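Local structure of DTDP-4-dehydrorhamnose reductase, rfbD ortholog (Clostridium acetobutylicum, 1VL0) at residues P64-N69 against A106-I111; K154-T160 against Y213-T219. The protein probably catalyses the NAD(P)H-dependent reduction of dTDP-6-deoxy-L-lyxo-4-hexulose to dTDP-L-rhamnose, a step of dTDP-L-rhamnose biosynthesis. All coordinates share one frame; numbering follows the deposited sequence.

Contact 1 of 2, residues P64-N69 against A106-I111. With NAI (1,4-dihydronicotinamide adenine dinucleotide), chain D.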
loop_
_atom_site.group_PDB
_atom_site.type_symbol
_atom_site.label_atom_id
_atom_site.label_comp_id
_atom_site.label_asym_id
_atom_site.label_seq_id
_atom_site.Cartn_x
_atom_site.Cartn_y
_atom_site.Cartn_z
ATOM N N PRO A 64 -18.711 13.459 -12.140
ATOM C CA PRO A 64 -18.462 12.396 -13.119
ATOM C C PRO A 64 -18.577 11.019 -12.479
ATOM O O PRO A 64 -18.538 10.892 -11.245
ATOM C CB PRO A 64 -17.019 12.667 -13.578
ATOM C CG PRO A 64 -16.402 13.410 -12.434
ATOM C CD PRO A 64 -17.522 14.287 -11.884
ATOM N N ASN A 65 -18.747 9.995 -13.303
ATOM C CA ASN A 65 -18.737 8.611 -12.823
ATOM C C ASN A 65 -17.332 7.990 -12.926
ATOM O O ASN A 65 -17.018 7.026 -12.237
ATOM C CB ASN A 65 -19.696 7.779 -13.657
ATOM C CG ASN A 65 -21.076 8.268 -13.553
ATOM O OD1 ASN A 65 -21.598 8.926 -14.454
ATOM N ND2 ASN A 65 -21.642 8.072 -12.386
ATOM N N VAL A 66 -16.531 8.529 -13.844
ATOM C CA VAL A 66 -15.167 8.022 -14.139
ATOM C C VAL A 66 -14.365 9.220 -14.513
ATOM O O VAL A 66 -14.886 10.125 -15.194
ATOM C CB VAL A 66 -15.085 7.103 -15.373
ATOM C CG1 VAL A 66 -13.678 6.413 -15.426
ATOM C CG2 VAL A 66 -16.206 6.094 -15.391
ATOM N N VAL A 67 -13.117 9.257 -14.040
ATOM C CA VAL A 67 -12.136 10.171 -14.549
ATOM C C VAL A 67 -11.059 9.316 -15.177
ATOM O O VAL A 67 -10.594 8.331 -14.590
ATOM C CB VAL A 67 -11.557 11.154 -13.460
ATOM C CG1 VAL A 67 -10.955 10.429 -12.272
ATOM C CG2 VAL A 67 -10.485 12.120 -14.064
ATOM N N ILE A 68 -10.681 9.683 -16.397
ATOM C CA ILE A 68 -9.531 9.132 -17.066
ATOM C C ILE A 68 -8.456 10.189 -17.142
ATOM O O ILE A 68 -8.606 11.201 -17.807
ATOM C CB ILE A 68 -9.870 8.632 -18.482
ATOM C CG1 ILE A 68 -11.009 7.630 -18.414
ATOM C CG2 ILE A 68 -8.713 7.900 -19.107
ATOM C CD1 ILE A 68 -11.583 7.212 -19.757
ATOM N N ASN A 69 -7.330 9.922 -16.489
ATOM C CA ASN A 69 -6.287 10.924 -16.458
ATOM C C ASN A 69 -5.206 10.660 -17.496
ATOM O O ASN A 69 -4.371 9.748 -17.324
ATOM C CB ASN A 69 -5.641 11.010 -15.095
ATOM C CG ASN A 69 -4.593 12.065 -15.051
ATOM O OD1 ASN A 69 -4.722 13.087 -15.727
ATOM N ND2 ASN A 69 -3.581 11.866 -14.248
ATOM N N ALA A 106 -16.679 8.241 -7.762
ATOM C CA ALA A 106 -16.192 7.984 -9.097
ATOM C C ALA A 106 -14.977 7.050 -9.138
ATOM O O ALA A 106 -14.201 6.962 -8.194
ATOM C CB ALA A 106 -15.896 9.290 -9.824
ATOM N N GLU A 107 -14.845 6.354 -10.262
ATOM C CA GLU A 107 -13.687 5.465 -10.577
ATOM C C GLU A 107 -12.619 6.338 -11.160
ATOM O O GLU A 107 -12.905 7.405 -11.665
ATOM C CB GLU A 107 -14.083 4.458 -11.663
ATOM C CG GLU A 107 -15.279 3.558 -11.344
ATOM C CD GLU A 107 -15.587 2.619 -12.502
ATOM O OE1 GLU A 107 -16.144 3.093 -13.501
ATOM O OE2 GLU A 107 -15.240 1.425 -12.445
ATOM N N ILE A 108 -11.379 5.907 -11.077
ATOM C CA ILE A 108 -10.323 6.640 -11.687
ATOM C C ILE A 108 -9.443 5.716 -12.519
ATOM O O ILE A 108 -9.004 4.661 -12.035
ATOM C CB ILE A 108 -9.478 7.454 -10.651
ATOM C CG1 ILE A 108 -8.277 8.089 -11.364
ATOM C CG2 ILE A 108 -8.965 6.594 -9.478
ATOM C CD1 ILE A 108 -7.628 9.171 -10.665
ATOM N N VAL A 109 -9.192 6.106 -13.779
ATOM C CA VAL A 109 -8.165 5.464 -14.584
ATOM C C VAL A 109 -6.977 6.398 -14.584
ATOM O O VAL A 109 -7.075 7.561 -14.901
ATOM C CB VAL A 109 -8.560 5.196 -16.039
ATOM C CG1 VAL A 109 -7.451 4.560 -16.809
ATOM C CG2 VAL A 109 -9.777 4.281 -16.112
ATOM N N GLN A 110 -5.832 5.845 -14.235
ATOM C CA GLN A 110 -4.547 6.576 -14.250
ATOM C C GLN A 110 -3.571 5.898 -15.235
ATOM O O GLN A 110 -3.214 4.717 -15.086
ATOM C CB GLN A 110 -3.956 6.521 -12.863
ATOM C CG GLN A 110 -2.476 6.925 -12.750
ATOM C CD GLN A 110 -2.247 8.369 -13.116
ATOM O OE1 GLN A 110 -3.191 9.176 -13.207
ATOM N NE2 GLN A 110 -0.988 8.709 -13.314
ATOM N N ILE A 111 -3.146 6.650 -16.224
ATOM C CA ILE A 111 -2.258 6.119 -17.198
ATOM C C ILE A 111 -0.812 6.323 -16.709
ATOM O O ILE A 111 -0.432 7.423 -16.268
ATOM C CB ILE A 111 -2.465 6.790 -18.597
ATOM C CG1 ILE A 111 -3.942 6.797 -19.020
ATOM C CG2 ILE A 111 -1.587 6.045 -19.629
ATOM C CD1 ILE A 111 -4.546 5.466 -19.380
HETATM P PA NAI D . 0.458 13.992 -24.450
HETATM O O1A NAI D . 1.761 14.638 -24.070
HETATM O O2A NAI D . 0.268 13.817 -25.936
HETATM O O5B NAI D . -0.699 14.828 -23.716
HETATM C C5B NAI D . -0.566 15.051 -22.326
HETATM C C4B NAI D . -1.468 16.190 -21.870
HETATM O O4B NAI D . -1.053 16.642 -20.582
HETATM C C3B NAI D . -1.432 17.449 -22.735
HETATM O O3B NAI D . -2.676 17.641 -23.382
HETATM C C2B NAI D . -1.127 18.548 -21.706
HETATM O O2B NAI D . -1.629 19.839 -22.027
HETATM C C1B NAI D . -1.709 17.889 -20.452
HETATM N N9A NAI D . -1.498 18.546 -19.149
HETATM C C8A NAI D . -0.301 19.020 -18.688
HETATM N N7A NAI D . -0.506 19.579 -17.478
HETATM C C5A NAI D . -1.815 19.500 -17.147
HETATM C C6A NAI D . -2.523 19.929 -16.022
HETATM N N6A NAI D . -1.916 20.563 -15.031
HETATM N N1A NAI D . -3.879 19.701 -15.955
HETATM C C2A NAI D . -4.527 19.037 -17.001
HETATM N N3A NAI D . -3.840 18.641 -18.121
HETATM C C4A NAI D . -2.479 18.850 -18.200
HETATM O O3 NAI D . 0.346 12.603 -23.654
HETATM P PN NAI D . 0.218 11.118 -24.285
HETATM O O1N NAI D . -1.192 10.789 -24.569
HETATM O O2N NAI D . 1.351 10.913 -25.216
HETATM O O5D NAI D . 0.450 10.280 -22.920
HETATM C C5D NAI D . -0.684 9.757 -22.241
HETATM C C4D NAI D . -0.230 9.006 -21.017
HETATM O O4D NAI D . 0.668 7.929 -21.362
HETATM C C3D NAI D . 0.494 9.903 -20.015
HETATM O O3D NAI D . -0.120 9.634 -18.786
HETATM C C2D NAI D . 1.954 9.452 -20.043
HETATM O O2D NAI D . 2.699 9.553 -18.833
HETATM C C1D NAI D . 1.782 7.989 -20.469
HETATM N N1N NAI D . 2.937 7.440 -21.175
HETATM C C2N NAI D . 3.193 7.862 -22.461
HETATM C C3N NAI D . 4.284 7.308 -23.127
HETATM C C7N NAI D . 4.820 7.961 -24.366
HETATM O O7N NAI D . 5.701 7.212 -25.159
HETATM N N7N NAI D . 4.459 9.210 -24.688
HETATM C C4N NAI D . 5.080 6.345 -22.490
HETATM C C5N NAI D . 4.809 5.929 -21.187
HETATM C C6N NAI D . 3.714 6.509 -20.552
#
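Val66-Asn69 and Glu107-Ile111 run side by side as parallel strands, their axes 4.7 Å apart and 11° from parallel; the backbone N atoms of Val67 and Asn69 bond to Glu107 O and Val109 O, and those of Glu107 and Val109 to Asn65 O and Val67 O. Val109 N to Val67 O is the shortest of these backbone bonds at 2.8 Å. On the face carrying Val67 and Ile108 the two side chains lie alongside each other, CG1 of Val67 3.7 Å from CG1 of Ile108. Val67 CG1 sits between its own backbone N and carbonyl carbon (chi1 56°), which turns that branch, and not CG2, toward the isoleucine. Further along this face, Asn69 and Gln110 pair through their amides: Asn69 ND2 gives a hydrogen bond of 2.9 Å to Gln110 OE1, arriving in the carbonyl plane on a lone pair, while the two amide planes stand 39° apart. Gln110 reaches back because its chain bends at chi2. Asn69 OD1 is taken by Thr18 OG1 and Ala71 N, so both ends of the buried amide are held and its flip is fixed. These are two central strands of the Rossmann-type sheet of an extended short-chain dehydrogenase/reductase, joined by a crossover through helices 76-81 and 83-104; the latter packs on Asn69 and Gln110. On the other face, Ile68 CG2 meets Val109 CB at 4.1 Å, and helix 197-210 covers both through Ile208. Val66 CG2 touches Glu107 OE1 at 3.5 Å, whereas OE2 of that carboxylate bonds to Tyr156 OH. At the C-terminal end, Ile111 CG2 packs on the cofactor ribose, 3.4 Å from NAI O4D, and Ile111 O accepts a hydrogen bond from Lys141 NZ.

Contact 2 of 2, residues K154-T160 against Y213-T219. With NAI (1,4-dihydronicotinamide adenine dinucleotide), chain D.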
loop_
_atom_site.group_PDB
_atom_site.type_symbol
_atom_site.label_atom_id
_atom_site.label_comp_id
_atom_site.label_asym_id
_atom_site.label_seq_id
_atom_site.Cartn_x
_atom_site.Cartn_y
_atom_site.Cartn_z
ATOM N N LYS A 154 -11.669 2.141 -6.199
ATOM C CA LYS A 154 -12.102 1.954 -7.576
ATOM C C LYS A 154 -11.088 2.558 -8.534
ATOM O O LYS A 154 -11.322 3.573 -9.150
ATOM C CB LYS A 154 -13.534 2.488 -7.811
ATOM C CG LYS A 154 -14.584 1.663 -7.084
ATOM C CD LYS A 154 -16.069 2.102 -7.385
ATOM C CE LYS A 154 -17.054 0.972 -7.004
ATOM N NZ LYS A 154 -16.891 -0.274 -7.821
ATOM N N TYR A 155 -9.919 1.897 -8.657
ATOM C CA TYR A 155 -8.861 2.378 -9.489
ATOM C C TYR A 155 -8.494 1.405 -10.611
ATOM O O TYR A 155 -8.629 0.183 -10.493
ATOM C CB TYR A 155 -7.573 2.706 -8.664
ATOM C CG TYR A 155 -6.864 1.489 -8.197
ATOM C CD1 TYR A 155 -7.179 0.923 -6.983
ATOM C CD2 TYR A 155 -5.873 0.890 -8.967
ATOM C CE1 TYR A 155 -6.530 -0.226 -6.551
ATOM C CE2 TYR A 155 -5.242 -0.275 -8.553
ATOM C CZ TYR A 155 -5.579 -0.826 -7.352
ATOM O OH TYR A 155 -4.942 -1.976 -6.905
ATOM N N TYR A 156 -7.963 1.986 -11.690
ATOM C CA TYR A 156 -7.324 1.239 -12.780
ATOM C C TYR A 156 -6.020 1.979 -13.075
ATOM O O TYR A 156 -6.004 3.152 -13.314
ATOM C CB TYR A 156 -8.157 1.213 -14.046
ATOM C CG TYR A 156 -9.626 0.855 -13.922
ATOM C CD1 TYR A 156 -10.566 1.818 -13.602
ATOM C CD2 TYR A 156 -10.074 -0.424 -14.194
ATOM C CE1 TYR A 156 -11.917 1.511 -13.560
ATOM C CE2 TYR A 156 -11.413 -0.738 -14.128
ATOM C CZ TYR A 156 -12.326 0.243 -13.842
ATOM O OH TYR A 156 -13.674 -0.086 -13.752
ATOM N N ILE A 157 -4.910 1.283 -12.983
ATOM C CA ILE A 157 -3.619 1.859 -13.411
ATOM C C ILE A 157 -3.250 1.106 -14.657
ATOM O O ILE A 157 -3.194 -0.121 -14.633
ATOM C CB ILE A 157 -2.564 1.731 -12.305
ATOM C CG1 ILE A 157 -2.900 2.717 -11.151
ATOM C CG2 ILE A 157 -1.136 2.013 -12.810
ATOM C CD1 ILE A 157 -2.258 2.343 -9.895
ATOM N N VAL A 158 -3.042 1.841 -15.748
ATOM C CA VAL A 158 -2.710 1.244 -17.042
ATOM C C VAL A 158 -1.354 1.783 -17.525
ATOM O O VAL A 158 -1.240 2.982 -17.856
ATOM C CB VAL A 158 -3.795 1.507 -18.088
ATOM C CG1 VAL A 158 -3.459 0.777 -19.418
ATOM C CG2 VAL A 158 -5.212 1.051 -17.559
ATOM N N ARG A 159 -0.320 0.945 -17.424
ATOM C CA ARG A 159 1.033 1.312 -17.819
ATOM C C ARG A 159 1.211 1.100 -19.295
ATOM O O ARG A 159 0.927 0.031 -19.818
ATOM C CB ARG A 159 2.097 0.496 -17.062
ATOM C CG ARG A 159 1.996 0.580 -15.569
ATOM C CD ARG A 159 3.233 0.019 -14.900
ATOM N NE ARG A 159 3.155 0.097 -13.437
ATOM C CZ ARG A 159 3.385 -0.878 -12.577
ATOM N NH1 ARG A 159 3.723 -2.094 -12.975
ATOM N NH2 ARG A 159 3.265 -0.609 -11.282
ATOM N N THR A 160 1.727 2.106 -19.978
ATOM C CA THR A 160 1.997 1.961 -21.386
ATOM C C THR A 160 3.417 2.441 -21.748
ATOM O O THR A 160 4.194 2.802 -20.863
ATOM C CB THR A 160 0.915 2.620 -22.226
ATOM O OG1 THR A 160 1.096 2.223 -23.604
ATOM C CG2 THR A 160 1.015 4.124 -22.229
ATOM N N TYR A 213 -10.795 -3.920 -12.038
ATOM C CA TYR A 213 -9.938 -2.948 -11.356
ATOM C C TYR A 213 -8.559 -3.520 -11.158
ATOM O O TYR A 213 -8.373 -4.749 -11.131
ATOM C CB TYR A 213 -10.517 -2.596 -9.994
ATOM C CG TYR A 213 -11.839 -1.900 -10.051
ATOM C CD1 TYR A 213 -11.932 -0.609 -10.469
ATOM C CD2 TYR A 213 -12.988 -2.521 -9.636
ATOM C CE1 TYR A 213 -13.191 0.045 -10.506
ATOM C CE2 TYR A 213 -14.264 -1.846 -9.667
ATOM C CZ TYR A 213 -14.327 -0.577 -10.113
ATOM O OH TYR A 213 -15.544 0.132 -10.162
ATOM N N GLY A 214 -7.593 -2.636 -10.990
ATOM C CA GLY A 214 -6.245 -3.066 -10.704
ATOM C C GLY A 214 -5.223 -2.384 -11.576
ATOM O O GLY A 214 -5.498 -1.378 -12.200
ATOM N N THR A 215 -4.047 -2.980 -11.632
ATOM C CA THR A 215 -2.961 -2.482 -12.414
ATOM C C THR A 215 -2.727 -3.364 -13.629
ATOM O O THR A 215 -2.555 -4.571 -13.481
ATOM C CB THR A 215 -1.697 -2.405 -11.531
ATOM O OG1 THR A 215 -1.923 -1.447 -10.472
ATOM C CG2 THR A 215 -0.476 -1.891 -12.299
ATOM N N PHE A 216 -2.696 -2.735 -14.807
ATOM C CA PHE A 216 -2.519 -3.437 -16.080
ATOM C C PHE A 216 -1.364 -2.846 -16.866
ATOM O O PHE A 216 -1.266 -1.655 -16.971
ATOM C CB PHE A 216 -3.769 -3.321 -16.953
ATOM C CG PHE A 216 -4.996 -3.923 -16.311
ATOM C CD1 PHE A 216 -5.718 -3.202 -15.367
ATOM C CD2 PHE A 216 -5.368 -5.233 -16.583
ATOM C CE1 PHE A 216 -6.910 -3.794 -14.721
ATOM C CE2 PHE A 216 -6.507 -5.799 -15.953
ATOM C CZ PHE A 216 -7.229 -5.093 -15.020
ATOM N N HIS A 217 -0.579 -3.696 -17.490
ATOM C CA HIS A 217 0.288 -3.318 -18.601
ATOM C C HIS A 217 -0.483 -3.375 -19.912
ATOM O O HIS A 217 -1.306 -4.263 -20.146
ATOM C CB HIS A 217 1.475 -4.288 -18.670
ATOM C CG HIS A 217 2.422 -4.142 -17.529
ATOM N ND1 HIS A 217 3.472 -5.019 -17.307
ATOM C CD2 HIS A 217 2.448 -3.249 -16.511
ATOM C CE1 HIS A 217 4.137 -4.616 -16.238
ATOM N NE2 HIS A 217 3.529 -3.564 -15.726
ATOM N N CYS A 218 -0.259 -2.372 -20.761
ATOM C CA CYS A 218 -0.916 -2.285 -22.054
ATOM C C CYS A 218 0.000 -1.670 -23.095
ATOM O O CYS A 218 -0.023 -0.445 -23.318
ATOM C CB CYS A 218 -2.203 -1.467 -21.963
ATOM S SG CYS A 218 -3.047 -1.577 -23.545
ATOM N N THR A 219 0.854 -2.526 -23.674
ATOM C CA THR A 219 1.523 -2.242 -24.908
ATOM C C THR A 219 1.057 -3.254 -26.002
ATOM O O THR A 219 0.450 -4.302 -25.720
ATOM C CB THR A 219 3.056 -2.299 -24.743
ATOM O OG1 THR A 219 3.464 -3.602 -24.294
ATOM C CG2 THR A 219 3.512 -1.350 -23.673
HETATM P PA NAI D . 0.458 13.992 -24.450
HETATM O O1A NAI D . 1.761 14.638 -24.070
HETATM O O2A NAI D . 0.268 13.817 -25.936
HETATM O O5B NAI D . -0.699 14.828 -23.716
HETATM C C5B NAI D . -0.566 15.051 -22.326
HETATM C C4B NAI D . -1.468 16.190 -21.870
HETATM O O4B NAI D . -1.053 16.642 -20.582
HETATM C C3B NAI D . -1.432 17.449 -22.735
HETATM O O3B NAI D . -2.676 17.641 -23.382
HETATM C C2B NAI D . -1.127 18.548 -21.706
HETATM O O2B NAI D . -1.629 19.839 -22.027
HETATM C C1B NAI D . -1.709 17.889 -20.452
HETATM N N9A NAI D . -1.498 18.546 -19.149
HETATM C C8A NAI D . -0.301 19.020 -18.688
HETATM N N7A NAI D . -0.506 19.579 -17.478
HETATM C C5A NAI D . -1.815 19.500 -17.147
HETATM C C6A NAI D . -2.523 19.929 -16.022
HETATM N N6A NAI D . -1.916 20.563 -15.031
HETATM N N1A NAI D . -3.879 19.701 -15.955
HETATM C C2A NAI D . -4.527 19.037 -17.001
HETATM N N3A NAI D . -3.840 18.641 -18.121
HETATM C C4A NAI D . -2.479 18.850 -18.200
HETATM O O3 NAI D . 0.346 12.603 -23.654
HETATM P PN NAI D . 0.218 11.118 -24.285
HETATM O O1N NAI D . -1.192 10.789 -24.569
HETATM O O2N NAI D . 1.351 10.913 -25.216
HETATM O O5D NAI D . 0.450 10.280 -22.920
HETATM C C5D NAI D . -0.684 9.757 -22.241
HETATM C C4D NAI D . -0.230 9.006 -21.017
HETATM O O4D NAI D . 0.668 7.929 -21.362
HETATM C C3D NAI D . 0.494 9.903 -20.015
HETATM O O3D NAI D . -0.120 9.634 -18.786
HETATM C C2D NAI D . 1.954 9.452 -20.043
HETATM O O2D NAI D . 2.699 9.553 -18.833
HETATM C C1D NAI D . 1.782 7.989 -20.469
HETATM N N1N NAI D . 2.937 7.440 -21.175
HETATM C C2N NAI D . 3.193 7.862 -22.461
HETATM C C3N NAI D . 4.284 7.308 -23.127
HETATM C C7N NAI D . 4.820 7.961 -24.366
HETATM O O7N NAI D . 5.701 7.212 -25.159
HETATM N N7N NAI D . 4.459 9.210 -24.688
HETATM C C4N NAI D . 5.080 6.345 -22.490
HETATM C C5N NAI D . 4.809 5.929 -21.187
HETATM C C6N NAI D . 3.714 6.509 -20.552
HETATM O O HOH W 1 -2.894 -3.047 -8.427
#
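Strand 214-217 joins the Rossmann-type sheet beside strand 155-164, parallel to it, and Thr160 carries this pairing to the nicotinamide end of the cofactor, its O 3.2 Å from NAI C5N. Backbone bonds run from Gly214 N to Tyr155 O through to Cys218 N to Arg159 O. At the start, Lys154 NZ bonds to Tyr213 OH at 2.7 Å, its chain bending at chi4 (-64°) to bring the amine onto the hydroxyl. Tyr213 CD1 lies 3.5 Å above one face of the Tyr156 ring, offset toward the rim, with the ring planes at 33°. Tyr155 OH and Thr215 OG1 share a bridging water. Farther on, the extended Arg159 chain sends NH1 to His217 NE2, 3.1 Å away and close to both the guanidinium and imidazole planes, while Thr215 CG2 sits over the guanidinium centre. Thr160 OG1 donates to Cys218 O at 2.9 Å. Arg159 NH2 also forms a salt bridge with Glu145 and NE is hydrogen-bonded elsewhere, so all three guanidinium nitrogens are engaged, with the Thr215 methyl over one face. Because NE2 accepts from an arginine, His217 is consistent with a neutral imidazole protonated on ND1.

Both contacts are buried pairings of parallel strands in one sheet: strand 107-113 of contact 1 neighbours strand 155-164 of contact 2, and both reach NAI at their C-terminal ends. Contact 1 pairs mostly aliphatic side chains, with a single side-chain amide pair; contact 2, nearer the centre of the chain, is richer in polar and aromatic groups, and its Lys154 end meets the second subunit. Glu107 of contact 1 is the polar junction between the two, its carboxylate shared by Tyr156 and, more weakly, Tyr213 of contact 2. Val109 CG2 packs on Tyr156 CD1 at 3.6 Å, and helix 197-210 covers side chains of both contacts.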